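DNA repair protein RAD2 (Saccharomyces cerevisiae, PDB 4Q0W) cuts single-stranded DNA as a magnesium-dependent endonuclease, making the incision essential to excision repair of DNA damaged by UV light, bulky adducts or cross-linking agents. Local coordinates at residues Leu228-Leu239 and Ser256-Leu266. Residues are numbered along the deposited sequence; the frame is centred on the assembly and turned at random.
Sequences LDRKNMIELAQL and SIEVIAEFGNL
With CG anti to its carbonyl carbon (chi1 -66°) and the chain extended beyond, E235 reaches the turn after helix 256-263, where its OE1 accepts from L266 N at 2.9 Å. The N-H meets the syn side of the carboxylate, 35° out of its plane, and the bond is bent (143°). G264 has positive phi, where a CB would jam against the preceding carbonyl O, and N265 OD1 accepts from N268 N, capping helix 266-278. The E235 methylenes lie against L266, CB to CD1 at 3.6 Å. One water joins E235 OE1, N232 ND2 and G264 O; a second links the latter two. N232 and D229 form a capping box, N232 OD1 accepting from D229 N and D229 OD1 from N232 N, which helps orient the amide. On the apolar side, I260 enters as a knob among N232, E235, L236 and L239, while L239 sits among S256, V259, I260 and L266. Replacing E235 by alanine would probably leave L266 N and the bridging water without their carboxylate acceptor. Helices 230-240 and 253-263 probably pair in the family's H3TH element, S256 about 7 Å from the bound potassium ion. The carboxylate at the start of helix 266-278 is consistent with favourable charge-dipole attraction.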
loop_
_atom_site.group_PDB
_atom_site.type_symbol
_atom_site.label_atom_id
_atom_site.label_comp_id
_atom_site.label_asym_id
_atom_site.label_seq_id
_atom_site.Cartn_x
_atom_site.Cartn_y
_atom_site.Cartn_z
ATOM N N LEU A 228 -25.755 -3.950 2.573
ATOM C CA LEU A 228 -25.628 -2.537 2.936
ATOM C C LEU A 228 -26.867 -1.750 2.561
ATOM O O LEU A 228 -27.230 -1.679 1.375
ATOM C CB LEU A 228 -24.387 -1.915 2.281
ATOM C CG LEU A 228 -23.055 -2.561 2.677
ATOM C CD1 LEU A 228 -21.874 -1.984 1.888
ATOM C CD2 LEU A 228 -22.828 -2.398 4.172
ATOM N N ASP A 229 -27.528 -1.161 3.557
ATOM C CA ASP A 229 -28.630 -0.254 3.252
ATOM C C ASP A 229 -28.131 1.192 3.249
ATOM O O ASP A 229 -26.929 1.437 3.393
ATOM C CB ASP A 229 -29.825 -0.450 4.197
ATOM C CG ASP A 229 -29.508 -0.102 5.650
ATOM O OD1 ASP A 229 -28.425 0.460 5.946
ATOM O OD2 ASP A 229 -30.367 -0.389 6.511
ATOM N N ARG A 230 -29.044 2.141 3.106
ATOM C CA ARG A 230 -28.651 3.540 3.002
ATOM C C ARG A 230 -27.964 4.028 4.274
ATOM O O ARG A 230 -26.915 4.677 4.211
ATOM C CB ARG A 230 -29.857 4.412 2.657
ATOM C CG ARG A 230 -29.479 5.817 2.191
ATOM C CD ARG A 230 -30.698 6.589 1.768
ATOM N NE ARG A 230 -30.410 8.007 1.611
ATOM C CZ ARG A 230 -31.340 8.923 1.379
ATOM N NH1 ARG A 230 -31.002 10.198 1.250
ATOM N NH2 ARG A 230 -32.613 8.560 1.270
ATOM N N LYS A 231 -28.533 3.690 5.430
ATOM C CA LYS A 231 -27.921 4.084 6.703
ATOM C C LYS A 231 -26.535 3.458 6.863
ATOM O O LYS A 231 -25.604 4.125 7.319
ATOM C CB LYS A 231 -28.821 3.739 7.900
ATOM C CG LYS A 231 -28.185 4.111 9.244
ATOM C CD LYS A 231 -29.095 3.810 10.432
ATOM C CE LYS A 231 -28.322 3.867 11.756
ATOM N N ASN A 232 -26.388 2.186 6.481
ATOM C CA ASN A 232 -25.076 1.548 6.493
ATOM C C ASN A 232 -24.048 2.335 5.677
ATOM O O ASN A 232 -22.903 2.515 6.110
ATOM C CB ASN A 232 -25.128 0.143 5.893
ATOM C CG ASN A 232 -25.872 -0.870 6.763
ATOM O OD1 ASN A 232 -26.430 -1.829 6.229
ATOM N ND2 ASN A 232 -25.868 -0.681 8.090
ATOM N N MET A 233 -24.446 2.749 4.471
ATOM C CA MET A 233 -23.561 3.501 3.580
ATOM C C MET A 233 -23.192 4.846 4.200
ATOM O O MET A 233 -22.047 5.297 4.111
ATOM C CB MET A 233 -24.223 3.710 2.211
ATOM C CG MET A 233 -24.352 2.413 1.397
ATOM S SD MET A 233 -25.001 2.663 -0.279
ATOM C CE MET A 233 -26.692 3.090 0.087
ATOM N N ILE A 234 -24.165 5.486 4.835
ATOM C CA ILE A 234 -23.901 6.768 5.466
ATOM C C ILE A 234 -22.923 6.555 6.642
ATOM O O ILE A 234 -22.080 7.405 6.917
ATOM C CB ILE A 234 -25.211 7.439 5.922
ATOM C CG1 ILE A 234 -26.079 7.779 4.713
ATOM C CG2 ILE A 234 -24.932 8.695 6.756
ATOM C CD1 ILE A 234 -27.440 8.390 5.069
ATOM N N GLU A 235 -23.004 5.406 7.311
ATOM C CA GLU A 235 -22.101 5.155 8.438
ATOM C C GLU A 235 -20.723 4.720 7.957
ATOM O O GLU A 235 -19.713 5.051 8.580
ATOM C CB GLU A 235 -22.702 4.140 9.421
ATOM C CG GLU A 235 -23.969 4.654 10.144
ATOM C CD GLU A 235 -24.172 3.993 11.516
ATOM O OE1 GLU A 235 -23.763 2.820 11.692
ATOM O OE2 GLU A 235 -24.728 4.652 12.423
ATOM N N LEU A 236 -20.675 3.976 6.851
ATOM C CA LEU A 236 -19.398 3.716 6.172
ATOM C C LEU A 236 -18.659 5.016 5.817
ATOM O O LEU A 236 -17.430 5.107 5.950
ATOM C CB LEU A 236 -19.622 2.906 4.895
ATOM C CG LEU A 236 -19.822 1.402 4.966
ATOM C CD1 LEU A 236 -20.144 0.857 3.548
ATOM C CD2 LEU A 236 -18.568 0.714 5.557
ATOM N N ALA A 237 -19.399 6.025 5.366
ATOM C CA ALA A 237 -18.778 7.304 5.020
ATOM C C ALA A 237 -17.994 7.837 6.225
ATOM O O ALA A 237 -16.894 8.389 6.084
ATOM C CB ALA A 237 -19.824 8.299 4.571
ATOM N N GLN A 238 -18.546 7.637 7.418
ATOM C CA GLN A 238 -17.902 8.139 8.634
ATOM C C GLN A 238 -16.697 7.323 9.085
ATOM O O GLN A 238 -16.007 7.693 10.042
ATOM C CB GLN A 238 -18.935 8.262 9.756
ATOM C CG GLN A 238 -19.944 9.357 9.453
ATOM C CD GLN A 238 -21.164 9.279 10.324
ATOM O OE1 GLN A 238 -21.134 9.681 11.489
ATOM N NE2 GLN A 238 -22.253 8.754 9.770
ATOM N N LEU A 239 -16.439 6.208 8.411
ATOM C CA LEU A 239 -15.204 5.470 8.663
ATOM C C LEU A 239 -14.190 5.787 7.556
ATOM O O LEU A 239 -13.016 6.087 7.823
ATOM C CB LEU A 239 -15.479 3.962 8.717
ATOM C CG LEU A 239 -16.430 3.529 9.829
ATOM C CD1 LEU A 239 -16.779 2.050 9.694
ATOM C CD2 LEU A 239 -15.852 3.848 11.213
ATOM N N SER A 256 -13.422 -1.104 7.420
ATOM C CA SER A 256 -14.692 -0.401 7.593
ATOM C C SER A 256 -15.865 -1.353 7.414
ATOM O O SER A 256 -16.818 -1.338 8.201
ATOM C CB SER A 256 -14.795 0.774 6.625
ATOM O OG SER A 256 -13.765 1.705 6.889
ATOM N N ILE A 257 -15.789 -2.187 6.382
ATOM C CA ILE A 257 -16.809 -3.206 6.158
ATOM C C ILE A 257 -16.878 -4.156 7.362
ATOM O O ILE A 257 -17.970 -4.513 7.805
ATOM C CB ILE A 257 -16.555 -4.000 4.852
ATOM C CG1 ILE A 257 -16.871 -3.131 3.642
ATOM C CG2 ILE A 257 -17.444 -5.254 4.778
ATOM C CD1 ILE A 257 -18.337 -2.728 3.568
ATOM N N GLU A 258 -15.720 -4.542 7.900
ATOM C CA GLU A 258 -15.693 -5.437 9.059
ATOM C C GLU A 258 -16.408 -4.817 10.258
ATOM O O GLU A 258 -17.191 -5.491 10.940
ATOM C CB GLU A 258 -14.256 -5.794 9.441
ATOM C CG GLU A 258 -13.594 -6.790 8.501
ATOM C CD GLU A 258 -12.110 -6.969 8.786
ATOM O OE1 GLU A 258 -11.589 -6.307 9.716
ATOM O OE2 GLU A 258 -11.466 -7.771 8.075
ATOM N N VAL A 259 -16.141 -3.536 10.515
ATOM C CA VAL A 259 -16.793 -2.831 11.617
ATOM C C VAL A 259 -18.326 -2.864 11.501
ATOM O O VAL A 259 -19.042 -3.166 12.470
ATOM C CB VAL A 259 -16.299 -1.369 11.714
ATOM C CG1 VAL A 259 -17.227 -0.537 12.587
ATOM C CG2 VAL A 259 -14.871 -1.326 12.248
ATOM N N ILE A 260 -18.837 -2.557 10.318
ATOM C CA ILE A 260 -20.286 -2.546 10.127
ATOM C C ILE A 260 -20.850 -3.962 10.284
ATOM O O ILE A 260 -21.893 -4.158 10.901
ATOM C CB ILE A 260 -20.664 -1.971 8.751
ATOM C CG1 ILE A 260 -20.163 -0.536 8.628
ATOM C CG2 ILE A 260 -22.173 -2.035 8.519
ATOM C CD1 ILE A 260 -20.666 0.391 9.728
ATOM N N ALA A 261 -20.146 -4.950 9.739
ATOM C CA ALA A 261 -20.592 -6.340 9.835
ATOM C C ALA A 261 -20.600 -6.836 11.282
ATOM O O ALA A 261 -21.559 -7.468 11.729
ATOM C CB ALA A 261 -19.717 -7.242 8.963
ATOM N N GLU A 262 -19.534 -6.544 12.017
ATOM C CA GLU A 262 -19.402 -7.078 13.367
ATOM C C GLU A 262 -20.238 -6.330 14.408
ATOM O O GLU A 262 -20.750 -6.953 15.328
ATOM C CB GLU A 262 -17.935 -7.143 13.789
ATOM C CG GLU A 262 -17.576 -8.383 14.624
ATOM C CD GLU A 262 -17.486 -9.660 13.792
ATOM O OE1 GLU A 262 -16.697 -10.557 14.163
ATOM O OE2 GLU A 262 -18.197 -9.770 12.766
ATOM N N PHE A 263 -20.404 -5.017 14.257
ATOM C CA PHE A 263 -21.142 -4.234 15.251
ATOM C C PHE A 263 -22.552 -3.797 14.835
ATOM O O PHE A 263 -23.360 -3.367 15.675
ATOM C CB PHE A 263 -20.299 -3.028 15.707
ATOM C CG PHE A 263 -19.006 -3.424 16.353
ATOM C CD1 PHE A 263 -18.972 -3.796 17.694
ATOM C CD2 PHE A 263 -17.828 -3.474 15.617
ATOM C CE1 PHE A 263 -17.776 -4.185 18.297
ATOM C CE2 PHE A 263 -16.625 -3.865 16.218
ATOM C CZ PHE A 263 -16.605 -4.219 17.562
ATOM N N GLY A 264 -22.855 -3.901 13.546
ATOM C CA GLY A 264 -24.160 -3.485 13.066
ATOM C C GLY A 264 -24.256 -1.994 12.798
ATOM O O GLY A 264 -24.718 -1.576 11.729
ATOM N N ASN A 265 -23.839 -1.188 13.771
ATOM C CA ASN A 265 -23.808 0.260 13.601
ATOM C C ASN A 265 -22.725 0.936 14.445
ATOM O O ASN A 265 -22.127 0.301 15.318
ATOM C CB ASN A 265 -25.195 0.894 13.835
ATOM C CG ASN A 265 -25.652 0.835 15.301
ATOM O OD1 ASN A 265 -24.857 0.968 16.247
ATOM N ND2 ASN A 265 -26.953 0.644 15.489
ATOM N N LEU A 266 -22.513 2.228 14.203
ATOM C CA LEU A 266 -21.406 2.962 14.801
ATOM C C LEU A 266 -21.603 3.220 16.293
ATOM O O LEU A 266 -20.630 3.333 17.033
ATOM C CB LEU A 266 -21.211 4.300 14.076
ATOM C CG LEU A 266 -20.814 4.185 12.596
ATOM C CD1 LEU A 266 -20.554 5.553 11.995
ATOM C CD2 LEU A 266 -19.587 3.285 12.434
HETATM O O HOH W 1 -24.936 0.917 10.318
HETATM O O HOH W 2 -26.021 -3.225 9.815
#